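PDB 2V5I: salmonella typhimurium DB7155 bacteriophage DET7 tailspike from Bacteriophage, which serves as the phage's receptor-binding protein, a trimeric beta-helical tailspike that binds and probably hydrolyses the O-antigen of its Salmonella host. Local coordinates for residues A[88-93]-A[172-177]; A[155-160]-A[197-202]; A[360-365]-A[387-392]; A[413-418]-A[430-435]. All blocks are in the same frame, centred on the assembly; numbering follows the deposited sequence.

In the fold
Contacts 1, 3 and 4 each join successive rungs of the parallel beta-helix through backbone hydrogen bonds, whereas contact 2 bridges rungs that are not neighbours and relies on one water. Contacts 1 and 2 are mostly buried and touch each other, since strand 176-181 lies beside strand 156-161. Contacts 3 and 4 lie about 10 Å apart between centres and well away from the first pair; they meet where strand 386-388 of contact 3 runs beside strand 412-414 of contact 4. Both are only partly buried and touch the third subunit. Apolar and glycine packing dominates contact 1, while contacts 3 and 4 add water-bridged polar groups where the chain leaves or turns from these strands.

Contact 1 (A[88-93]-A[172-177]); sequences QPFMES and GGLMAA
The phenyl ring of Phe90 lies flat over the backbone of Gly173, whose CA sits 3.7 Å from the ring centroid and almost on the ring normal, a CH-pi contact. With CG anti to the backbone N (chi1 -169°), the ring is carried over the neighbouring strand. Glycine suits this place twice over: its backbone angles would jam a CB against the preceding carbonyl, and a CB would also collide with Met91 O and Ala176 CB. Further along, Phe90 CZ meets Leu174 CG at 3.8 Å, and Leu174 in turn runs beside the extended chain of Glu92, pointing the same way. On the other side of the sheet Met91 CB touches Ala176 CB at 3.8 Å, the small alanine fitting where the chain has turned its corner at Leu174 and Met175.

Parallel backbone bonds set this register. Gly172 N reaches Pro89 O at 2.8 Å, and Leu174 N donates in the carbonyl plane to Met91 O at 2.9 Å. Met91 N to Gly172 O and Ser93 N to Leu174 O complete the set. Such pairing of successive rungs is the hallmark of a parallel beta-helix. Farther out, Glu92 forms salt bridges with Lys68 and Lys124, and Ser93 OG bonds to Thr95 O. Apolar packing and backbone bonds therefore join the rungs, while the glutamate's charge is probably balanced by the two lysines.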
loop_
_atom_site.group_PDB
_atom_site.type_symbol
_atom_site.label_atom_id
_atom_site.label_comp_id
_atom_site.label_asym_id
_atom_site.label_seq_id
_atom_site.Cartn_x
_atom_site.Cartn_y
_atom_site.Cartn_z
ATOM N N GLN A 88 -9.222 -22.382 -20.090
ATOM C CA GLN A 88 -9.209 -23.518 -19.172
ATOM C C GLN A 88 -8.393 -24.742 -19.605
ATOM O O GLN A 88 -8.785 -25.890 -19.355
ATOM C CB GLN A 88 -10.655 -23.947 -18.736
ATOM C CG GLN A 88 -11.448 -22.915 -17.967
ATOM C CD GLN A 88 -12.926 -23.316 -17.746
ATOM O OE1 GLN A 88 -13.792 -23.035 -18.577
ATOM N NE2 GLN A 88 -13.204 -23.947 -16.632
ATOM N N PRO A 89 -7.204 -24.509 -20.225
ATOM C CA PRO A 89 -6.390 -25.658 -20.551
ATOM C C PRO A 89 -5.938 -26.341 -19.257
ATOM O O PRO A 89 -5.833 -25.715 -18.189
ATOM C CB PRO A 89 -5.209 -25.069 -21.313
ATOM C CG PRO A 89 -5.075 -23.708 -20.743
ATOM C CD PRO A 89 -6.503 -23.261 -20.486
ATOM N N PHE A 90 -5.681 -27.649 -19.336
ATOM C CA PHE A 90 -5.153 -28.374 -18.188
ATOM C C PHE A 90 -4.068 -29.344 -18.722
ATOM O O PHE A 90 -4.397 -30.295 -19.471
ATOM C CB PHE A 90 -6.276 -29.162 -17.476
ATOM C CG PHE A 90 -5.895 -29.724 -16.138
ATOM C CD1 PHE A 90 -5.182 -30.917 -16.035
ATOM C CD2 PHE A 90 -6.243 -29.070 -14.974
ATOM C CE1 PHE A 90 -4.832 -31.462 -14.778
ATOM C CE2 PHE A 90 -5.882 -29.570 -13.727
ATOM C CZ PHE A 90 -5.183 -30.789 -13.627
ATOM N N MET A 91 -2.784 -29.105 -18.360
ATOM C CA MET A 91 -1.657 -29.953 -18.756
ATOM C C MET A 91 -1.329 -30.923 -17.627
ATOM O O MET A 91 -1.177 -30.490 -16.479
ATOM C CB MET A 91 -0.455 -29.052 -19.023
ATOM C CG MET A 91 -0.698 -28.051 -20.066
ATOM S SD MET A 91 -1.206 -28.639 -21.689
ATOM C CE MET A 91 0.152 -29.689 -22.138
ATOM N N GLU A 92 -1.282 -32.239 -17.909
ATOM C CA GLU A 92 -0.966 -33.235 -16.863
ATOM C C GLU A 92 0.092 -34.198 -17.382
ATOM O O GLU A 92 0.021 -34.664 -18.529
ATOM C CB GLU A 92 -2.225 -33.988 -16.465
ATOM C CG GLU A 92 -1.942 -35.167 -15.514
ATOM C CD GLU A 92 -3.175 -35.801 -14.951
ATOM O OE1 GLU A 92 -4.281 -35.208 -14.980
ATOM O OE2 GLU A 92 -3.027 -36.928 -14.413
ATOM N N SER A 93 1.134 -34.434 -16.590
ATOM C CA SER A 93 2.157 -35.380 -17.007
ATOM C C SER A 93 1.583 -36.754 -17.064
ATOM O O SER A 93 0.675 -37.080 -16.304
ATOM C CB SER A 93 3.392 -35.357 -16.104
ATOM O OG SER A 93 3.065 -35.737 -14.751
ATOM N N GLY A 172 -4.767 -24.631 -15.790
ATOM C CA GLY A 172 -4.429 -25.533 -14.709
ATOM C C GLY A 172 -3.417 -26.584 -15.109
ATOM O O GLY A 172 -2.907 -26.657 -16.225
ATOM N N GLY A 173 -3.105 -27.433 -14.142
ATOM C CA GLY A 173 -2.256 -28.589 -14.434
ATOM C C GLY A 173 -1.671 -29.298 -13.258
ATOM O O GLY A 173 -1.830 -28.873 -12.084
ATOM N N LEU A 174 -1.074 -30.460 -13.588
ATOM C CA LEU A 174 -0.330 -31.305 -12.659
ATOM C C LEU A 174 0.993 -31.660 -13.294
ATOM O O LEU A 174 1.038 -32.299 -14.353
ATOM C CB LEU A 174 -1.110 -32.613 -12.404
ATOM C CG LEU A 174 -2.420 -32.474 -11.596
ATOM C CD1 LEU A 174 -3.157 -33.812 -11.543
ATOM C CD2 LEU A 174 -2.162 -32.037 -10.223
ATOM N N MET A 175 2.093 -31.270 -12.655
ATOM C CA MET A 175 3.430 -31.330 -13.213
ATOM C C MET A 175 3.478 -30.653 -14.569
ATOM O O MET A 175 4.006 -31.215 -15.534
ATOM C CB MET A 175 3.947 -32.803 -13.273
ATOM C CG MET A 175 3.980 -33.389 -11.858
ATOM S SD MET A 175 5.438 -32.782 -10.951
ATOM C CE MET A 175 4.950 -32.938 -9.269
ATOM N N ALA A 176 2.971 -29.398 -14.607
ATOM C CA ALA A 176 2.703 -28.676 -15.840
ATOM C C ALA A 176 3.660 -27.517 -16.060
ATOM O O ALA A 176 4.253 -27.007 -15.120
ATOM C CB ALA A 176 1.270 -28.120 -15.804
ATOM N N ALA A 177 3.849 -27.177 -17.336
ATOM C CA ALA A 177 4.517 -25.921 -17.724
ATOM C C ALA A 177 3.826 -25.264 -18.910
ATOM O O ALA A 177 3.339 -25.928 -19.775
ATOM C CB ALA A 177 5.944 -26.171 -18.059
#

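Contact 2 (A[155-160]-A[197-202]); sequences AATLDI and GKDGII
Strand 156-160 and the irregular segment 197-202 approach each other at one end, where the CA atoms of Ala155 and Gly197 are 4.8 Å apart, and no beta bridge joins them. The direct touch is slight. Ala155 CB points toward the other segment and comes within 4.0 Å of Lys198 N, with Gly197 CA a little farther off. Small residues suit this place, because a CB on Gly197 would fall tightly against that of Ala155. Lys198 leads its chain away from the contact, and its NZ makes a weak hydrogen bond with Gln152 O.

Beside this touch lies the polar part. Thr157 OG1 and Asp199 OD2 are 4.3 Å apart, too far for a direct bond, and one water closes the interval. It stands 2.8 Å from Thr157 OG1 and donates to Asp199 OD2 at 2.6 Å. Thr157 holds its hydroxyl on the side of the loop with OG1 anti to the carbonyl carbon (chi1 -60°), while its side chain also packs against Ala177 and Leu179 of strand 176-181. That strand lies between strands 156-161 and 202-205 in the beta-helix, so the contact reaches past a whole rung, from one strand to the loop leading into the next but one. Backbone bonds between Ala156 and both Met175 and Ala177 tie the first segment to the intervening rung.

The water thus joins hydroxyl and carboxylate across a gap too wide for a direct bond, and the loop is coupled to the strand through solvent rather than by direct pairing.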
loop_
_atom_site.group_PDB
_atom_site.type_symbol
_atom_site.label_atom_id
_atom_site.label_comp_id
_atom_site.label_asym_id
_atom_site.label_seq_id
_atom_site.Cartn_x
_atom_site.Cartn_y
_atom_site.Cartn_z
ATOM N N ALA A 155 7.664 -32.971 -17.164
ATOM C CA ALA A 155 6.673 -31.891 -17.211
ATOM C C ALA A 155 5.827 -32.096 -18.416
ATOM O O ALA A 155 6.334 -32.569 -19.471
ATOM C CB ALA A 155 7.331 -30.555 -17.262
ATOM N N ALA A 156 4.545 -31.791 -18.311
ATOM C CA ALA A 156 3.686 -31.640 -19.498
ATOM C C ALA A 156 3.704 -30.158 -19.893
ATOM O O ALA A 156 3.134 -29.368 -19.190
ATOM C CB ALA A 156 2.262 -32.017 -19.206
ATOM N N THR A 157 4.322 -29.857 -21.023
ATOM C CA THR A 157 4.555 -28.466 -21.432
ATOM C C THR A 157 3.659 -28.105 -22.615
ATOM O O THR A 157 3.697 -28.775 -23.653
ATOM C CB THR A 157 6.022 -28.223 -21.814
ATOM O OG1 THR A 157 6.860 -28.508 -20.693
ATOM C CG2 THR A 157 6.226 -26.730 -22.255
ATOM N N LEU A 158 2.911 -27.011 -22.456
ATOM C CA LEU A 158 2.275 -26.346 -23.609
ATOM C C LEU A 158 3.239 -25.299 -24.146
ATOM O O LEU A 158 3.537 -24.338 -23.466
ATOM C CB LEU A 158 0.916 -25.715 -23.280
ATOM C CG LEU A 158 0.163 -25.236 -24.520
ATOM C CD1 LEU A 158 -0.141 -26.364 -25.466
ATOM C CD2 LEU A 158 -1.104 -24.583 -24.052
ATOM N N ASP A 159 3.726 -25.493 -25.374
ATOM C CA ASP A 159 4.826 -24.699 -25.972
ATOM C C ASP A 159 4.194 -23.916 -27.129
ATOM O O ASP A 159 3.942 -24.465 -28.197
ATOM C CB ASP A 159 5.960 -25.659 -26.408
ATOM C CG ASP A 159 7.163 -24.973 -27.008
ATOM O OD1 ASP A 159 7.037 -23.824 -27.487
ATOM O OD2 ASP A 159 8.264 -25.619 -26.990
ATOM N N ILE A 160 3.966 -22.622 -26.915
ATOM C CA ILE A 160 3.380 -21.737 -27.934
ATOM C C ILE A 160 4.504 -20.951 -28.594
ATOM O O ILE A 160 5.312 -20.322 -27.926
ATOM C CB ILE A 160 2.330 -20.836 -27.288
ATOM C CG1 ILE A 160 1.145 -21.720 -26.823
ATOM C CG2 ILE A 160 1.879 -19.777 -28.294
ATOM C CD1 ILE A 160 0.124 -20.991 -26.126
ATOM N N GLY A 197 5.834 -28.683 -12.732
ATOM C CA GLY A 197 6.740 -29.814 -12.881
ATOM C C GLY A 197 8.194 -29.391 -12.875
ATOM O O GLY A 197 8.592 -28.450 -12.186
ATOM N N LYS A 198 9.010 -30.036 -13.678
ATOM C CA LYS A 198 10.441 -29.797 -13.590
ATOM C C LYS A 198 10.863 -28.374 -14.021
ATOM O O LYS A 198 11.864 -27.832 -13.529
ATOM C CB LYS A 198 11.143 -30.851 -14.459
ATOM C CG LYS A 198 12.633 -30.821 -14.340
ATOM C CD LYS A 198 13.147 -31.343 -13.046
ATOM C CE LYS A 198 14.651 -31.591 -13.112
ATOM N NZ LYS A 198 15.187 -32.351 -11.941
ATOM N N ASP A 199 10.149 -27.808 -14.995
ATOM C CA ASP A 199 10.512 -26.507 -15.579
ATOM C C ASP A 199 9.765 -25.364 -14.893
ATOM O O ASP A 199 8.855 -25.583 -14.111
ATOM C CB ASP A 199 10.276 -26.570 -17.055
ATOM C CG ASP A 199 11.176 -27.616 -17.739
ATOM O OD1 ASP A 199 12.340 -27.847 -17.288
ATOM O OD2 ASP A 199 10.724 -28.180 -18.752
ATOM N N GLY A 200 10.215 -24.136 -15.109
ATOM C CA GLY A 200 9.437 -22.993 -14.678
ATOM C C GLY A 200 7.975 -23.143 -15.055
ATOM O O GLY A 200 7.643 -23.759 -16.086
ATOM N N ILE A 201 7.088 -22.636 -14.220
ATOM C CA ILE A 201 5.662 -22.867 -14.466
ATOM C C ILE A 201 5.155 -22.087 -15.650
ATOM O O ILE A 201 4.470 -22.643 -16.499
ATOM C CB ILE A 201 4.801 -22.754 -13.201
ATOM C CG1 ILE A 201 5.396 -23.619 -12.092
ATOM C CG2 ILE A 201 3.358 -23.153 -13.511
ATOM C CD1 ILE A 201 4.686 -23.654 -10.788
ATOM N N ILE A 202 5.394 -20.761 -15.638
ATOM C CA ILE A 202 5.085 -19.915 -16.787
ATOM C C ILE A 202 6.369 -19.213 -17.213
ATOM O O ILE A 202 6.985 -18.571 -16.391
ATOM C CB ILE A 202 4.009 -18.864 -16.432
ATOM C CG1 ILE A 202 2.747 -19.570 -15.838
ATOM C CG2 ILE A 202 3.672 -18.013 -17.662
ATOM C CD1 ILE A 202 1.766 -18.673 -15.088
HETATM O O HOH W 1 9.078 -26.906 -20.382
#

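Contact 3 (A[360-365]-A[387-392]); sequences LAHTYN and IIIGDC
Ile389 lies over one face of the His362 ring, its CG1 4.0 Å from the ring centroid and offset toward the rim. This is the close-packed half. The isoleucine reaches the ring with CG1 anti to its own carbonyl carbon (chi1 -61°), and its other branch, CG2, meets His362 CD2 at 3.8 Å. His362 NE2 and Tyr364 OH share a hydrogen bond of 3.0 Å, which links the two rings, and His316 stacks on the imidazole. Nearby, Thr363 OG1 is buried against Cys392 SG at 3.4 Å and has no hydrogen-bonding partner.

Ala361 N to Ile387 O, a nearly straight bond of 2.9 Å, and Ile389 N to Ala361 O pair strands 357-364 and 386-388 as successive parallel rungs of the beta-helix, before an inverse gamma turn centred on His362. Gly390 follows where a CB would strike Thr363 O and the Tyr364 ring.

Toward solvent the pairing slackens. Asn365 N bonds to Asp391 O, from well above the carbonyl plane, and only weakly to Asp391 OD1 at 3.2 Å. A water donates to both Asn365 OD1 and Asp391 OD2, while the asparagine also packs on Ile402 of the third subunit.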
loop_
_atom_site.group_PDB
_atom_site.type_symbol
_atom_site.label_atom_id
_atom_site.label_comp_id
_atom_site.label_asym_id
_atom_site.label_seq_id
_atom_site.Cartn_x
_atom_site.Cartn_y
_atom_site.Cartn_z
ATOM N N LEU A 360 18.190 -8.681 -0.200
ATOM C CA LEU A 360 19.592 -8.607 -0.569
ATOM C C LEU A 360 19.613 -7.825 -1.856
ATOM O O LEU A 360 19.282 -8.329 -2.942
ATOM C CB LEU A 360 20.223 -10.001 -0.746
ATOM C CG LEU A 360 21.748 -10.031 -0.646
ATOM C CD1 LEU A 360 22.228 -11.459 -0.776
ATOM C CD2 LEU A 360 22.424 -9.176 -1.670
ATOM N N ALA A 361 19.931 -6.533 -1.741
ATOM C CA ALA A 361 19.941 -5.635 -2.852
ATOM C C ALA A 361 21.372 -5.271 -3.167
ATOM O O ALA A 361 21.993 -4.452 -2.494
ATOM C CB ALA A 361 19.121 -4.370 -2.516
ATOM N N HIS A 362 21.872 -5.820 -4.262
ATOM C CA HIS A 362 23.193 -5.489 -4.753
ATOM C C HIS A 362 23.043 -4.368 -5.763
ATOM O O HIS A 362 23.238 -4.529 -6.989
ATOM C CB HIS A 362 23.850 -6.733 -5.366
ATOM C CG HIS A 362 25.316 -6.573 -5.567
ATOM N ND1 HIS A 362 26.183 -7.640 -5.498
ATOM C CD2 HIS A 362 26.071 -5.484 -5.837
ATOM C CE1 HIS A 362 27.410 -7.205 -5.710
ATOM N NE2 HIS A 362 27.377 -5.905 -5.907
ATOM N N THR A 363 22.670 -3.195 -5.228
ATOM C CA THR A 363 22.168 -2.091 -6.000
ATOM C C THR A 363 22.930 -0.825 -5.684
ATOM O O THR A 363 23.545 -0.700 -4.607
ATOM C CB THR A 363 20.683 -1.828 -5.733
ATOM O OG1 THR A 363 20.497 -1.636 -4.313
ATOM C CG2 THR A 363 19.867 -3.036 -6.178
ATOM N N TYR A 364 22.891 0.066 -6.662
ATOM C CA TYR A 364 23.594 1.350 -6.676
ATOM C C TYR A 364 22.677 2.441 -7.133
ATOM O O TYR A 364 22.010 2.295 -8.146
ATOM C CB TYR A 364 24.790 1.271 -7.651
ATOM C CG TYR A 364 25.709 0.134 -7.327
ATOM C CD1 TYR A 364 25.407 -1.160 -7.738
ATOM C CD2 TYR A 364 26.848 0.334 -6.583
ATOM C CE1 TYR A 364 26.197 -2.214 -7.410
ATOM C CE2 TYR A 364 27.651 -0.746 -6.237
ATOM C CZ TYR A 364 27.335 -2.003 -6.684
ATOM O OH TYR A 364 28.143 -3.070 -6.368
ATOM N N ASN A 365 22.650 3.575 -6.421
ATOM C CA ASN A 365 21.816 4.730 -6.808
ATOM C C ASN A 365 20.341 4.396 -7.003
ATOM O O ASN A 365 19.672 4.878 -7.963
ATOM C CB ASN A 365 22.352 5.401 -8.079
ATOM C CG ASN A 365 21.710 6.795 -8.346
ATOM O OD1 ASN A 365 21.632 7.634 -7.438
ATOM N ND2 ASN A 365 21.307 7.045 -9.591
ATOM N N ILE A 387 20.174 -6.278 3.488
ATOM C CA ILE A 387 21.499 -6.002 2.923
ATOM C C ILE A 387 21.323 -5.116 1.698
ATOM O O ILE A 387 20.507 -5.421 0.827
ATOM C CB ILE A 387 22.140 -7.307 2.475
ATOM C CG1 ILE A 387 22.374 -8.213 3.687
ATOM C CG2 ILE A 387 23.434 -7.023 1.672
ATOM C CD1 ILE A 387 22.233 -9.723 3.369
ATOM N N ILE A 388 22.018 -3.975 1.681
ATOM C CA ILE A 388 22.111 -3.118 0.521
ATOM C C ILE A 388 23.596 -2.884 0.316
ATOM O O ILE A 388 24.278 -2.447 1.221
ATOM C CB ILE A 388 21.382 -1.760 0.696
ATOM C CG1 ILE A 388 19.902 -1.984 1.054
ATOM C CG2 ILE A 388 21.525 -0.917 -0.563
ATOM C CD1 ILE A 388 19.153 -0.699 1.366
ATOM N N ILE A 389 24.097 -3.116 -0.900
ATOM C CA ILE A 389 25.550 -3.054 -1.143
ATOM C C ILE A 389 26.044 -1.667 -1.511
ATOM O O ILE A 389 27.034 -1.204 -0.952
ATOM C CB ILE A 389 25.942 -4.010 -2.287
ATOM C CG1 ILE A 389 25.585 -5.437 -1.921
ATOM C CG2 ILE A 389 27.429 -3.861 -2.637
ATOM C CD1 ILE A 389 26.292 -6.004 -0.682
ATOM N N GLY A 390 25.358 -0.991 -2.424
ATOM C CA GLY A 390 25.797 0.290 -2.941
ATOM C C GLY A 390 25.162 1.532 -2.364
ATOM O O GLY A 390 24.613 1.507 -1.245
ATOM N N ASP A 391 25.322 2.655 -3.072
ATOM C CA ASP A 391 24.954 3.996 -2.582
ATOM C C ASP A 391 23.470 4.282 -2.799
ATOM O O ASP A 391 23.098 4.846 -3.825
ATOM C CB ASP A 391 25.780 5.074 -3.279
ATOM C CG ASP A 391 25.657 5.037 -4.826
ATOM O OD1 ASP A 391 25.668 3.937 -5.457
ATOM O OD2 ASP A 391 25.544 6.139 -5.422
ATOM N N CYS A 392 22.647 3.859 -1.846
ATOM C CA CYS A 392 21.181 3.918 -2.013
ATOM C C CYS A 392 20.553 4.815 -0.926
ATOM O O CYS A 392 21.247 5.298 -0.033
ATOM C CB CYS A 392 20.640 2.490 -1.972
ATOM S SG CYS A 392 21.232 1.531 -3.488
HETATM O O HOH W 2 23.617 8.045 -5.558
#

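Contact 4 (A[413-418]-A[430-435]); sequences SAPNST and KILVGN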
loop_
_atom_site.group_PDB
_atom_site.type_symbol
_atom_site.label_atom_id
_atom_site.label_comp_id
_atom_site.label_asym_id
_atom_site.label_seq_id
_atom_site.Cartn_x
_atom_site.Cartn_y
_atom_site.Cartn_z
ATOM N N SER A 413 22.530 -4.079 7.115
ATOM C CA SER A 413 23.882 -3.831 6.617
ATOM C C SER A 413 23.774 -3.089 5.288
ATOM O O SER A 413 23.534 -3.673 4.211
ATOM C CB SER A 413 24.569 -5.166 6.427
ATOM O OG SER A 413 25.850 -5.020 5.820
ATOM N N ALA A 414 23.922 -1.772 5.394
ATOM C CA ALA A 414 23.796 -0.843 4.273
ATOM C C ALA A 414 24.828 0.263 4.393
ATOM O O ALA A 414 24.518 1.440 4.538
ATOM C CB ALA A 414 22.374 -0.272 4.211
ATOM N N PRO A 415 26.106 -0.134 4.347
ATOM C CA PRO A 415 27.190 0.774 4.701
ATOM C C PRO A 415 27.406 1.981 3.814
ATOM O O PRO A 415 28.076 2.928 4.251
ATOM C CB PRO A 415 28.417 -0.139 4.688
ATOM C CG PRO A 415 28.054 -1.326 3.872
ATOM C CD PRO A 415 26.570 -1.483 3.953
ATOM N N ASN A 416 26.861 1.982 2.596
ATOM C CA ASN A 416 26.992 3.106 1.702
ATOM C C ASN A 416 25.656 3.856 1.485
ATOM O O ASN A 416 25.586 4.739 0.602
ATOM C CB ASN A 416 27.515 2.595 0.379
ATOM C CG ASN A 416 28.899 1.965 0.499
ATOM O OD1 ASN A 416 29.821 2.583 1.042
ATOM N ND2 ASN A 416 29.057 0.740 -0.036
ATOM N N SER A 417 24.643 3.542 2.300
ATOM C CA SER A 417 23.313 4.098 2.118
ATOM C C SER A 417 22.966 5.117 3.210
ATOM O O SER A 417 23.512 5.043 4.311
ATOM C CB SER A 417 22.296 2.975 2.144
ATOM O OG SER A 417 22.500 2.109 1.015
ATOM N N THR A 418 21.989 5.964 2.908
ATOM C CA THR A 418 21.384 6.838 3.885
ATOM C C THR A 418 19.968 6.348 4.146
ATOM O O THR A 418 19.223 6.112 3.196
ATOM C CB THR A 418 21.371 8.262 3.383
ATOM O OG1 THR A 418 22.751 8.718 3.304
ATOM C CG2 THR A 418 20.579 9.164 4.332
ATOM N N LYS A 430 22.795 -3.504 16.098
ATOM C CA LYS A 430 22.780 -4.456 14.991
ATOM C C LYS A 430 22.449 -3.750 13.679
ATOM O O LYS A 430 21.782 -4.299 12.799
ATOM C CB LYS A 430 21.768 -5.547 15.291
ATOM C CG LYS A 430 22.091 -6.346 16.512
ATOM C CD LYS A 430 23.346 -7.169 16.353
ATOM C CE LYS A 430 23.585 -8.024 17.597
ATOM N NZ LYS A 430 24.855 -8.725 17.475
ATOM N N ILE A 431 22.921 -2.503 13.558
ATOM C CA ILE A 431 22.756 -1.694 12.364
ATOM C C ILE A 431 24.101 -1.184 11.905
ATOM O O ILE A 431 24.881 -0.688 12.720
ATOM C CB ILE A 431 21.928 -0.449 12.714
ATOM C CG1 ILE A 431 20.521 -0.823 13.155
ATOM C CG2 ILE A 431 21.878 0.509 11.583
ATOM C CD1 ILE A 431 19.834 0.334 13.833
ATOM N N LEU A 432 24.372 -1.302 10.617
ATOM C CA LEU A 432 25.536 -0.715 9.985
ATOM C C LEU A 432 25.013 0.050 8.791
ATOM O O LEU A 432 24.485 -0.542 7.874
ATOM C CB LEU A 432 26.505 -1.814 9.527
ATOM C CG LEU A 432 27.558 -1.543 8.448
ATOM C CD1 LEU A 432 28.692 -0.704 8.992
ATOM C CD2 LEU A 432 28.132 -2.876 7.913
ATOM N N VAL A 433 25.116 1.379 8.819
ATOM C CA VAL A 433 24.643 2.221 7.733
ATOM C C VAL A 433 25.612 3.337 7.448
ATOM O O VAL A 433 26.385 3.701 8.335
ATOM C CB VAL A 433 23.238 2.817 8.005
ATOM C CG1 VAL A 433 22.196 1.723 8.033
ATOM C CG2 VAL A 433 23.224 3.633 9.301
ATOM N N GLY A 434 25.565 3.853 6.222
ATOM C CA GLY A 434 26.310 5.061 5.849
ATOM C C GLY A 434 25.932 6.250 6.730
ATOM O O GLY A 434 26.783 6.888 7.333
ATOM N N ASN A 435 24.642 6.543 6.778
ATOM C CA ASN A 435 24.128 7.603 7.637
ATOM C C ASN A 435 22.670 7.285 7.970
ATOM O O ASN A 435 21.960 6.668 7.189
ATOM C CB ASN A 435 24.146 8.963 6.992
ATOM C CG ASN A 435 24.253 10.108 8.012
ATOM O OD1 ASN A 435 24.250 9.881 9.251
ATOM N ND2 ASN A 435 24.317 11.324 7.523
HETATM O O HOH W 3 24.201 11.248 4.462
#
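Leu432, with CG anti to its backbone N (chi1 160°) and its chain bent at chi2 (74°), brings CG within 4.1 Å of Pro415 CB and CD2 within 3.8 Å of Ser413 OG. The leucine thus covers Ser413 and the second residue of the turn, Pro415, with apolar surface, although it is itself exposed. Ala414 and Val433 share the buried face, and Ile431 and Val433 also pack on Phe449 of the third subunit.

Between the strands, Ala414 N gives a nearly straight bond of 2.8 Å to Leu432 O, and Gly434 N donates to Ala414 O at 3.1 Å. The same oxygen accepts Ser417 N, which closes the type I turn from Ala414 to Ser417; the two donors arrive from opposite faces of the carbonyl plane. Proline is well placed here, since its fixed phi suits the second position of such a turn. The turn inserts residues that the partner lacks, so the register slips by two, a beta bulge, as both chains round a corner of the beta-helix. Gly434 suits the partner chain here, because a CB would clash with Ser417 O.

Past the corner, Asn435 N bonds to Ser417 O at 3.1 Å. Thr418 and Asn435 then run side by side, pointing the same way, and one water links Thr418 OG1 to Asn435 ND2, accepting from the amide. Asn416 ND2 bonds to Ile389 O on the preceding rung.

One carbonyl, Ala414 O, therefore serves both the turn and the pairing of the rungs, while side-chain polarity beyond the corner is met partly through water.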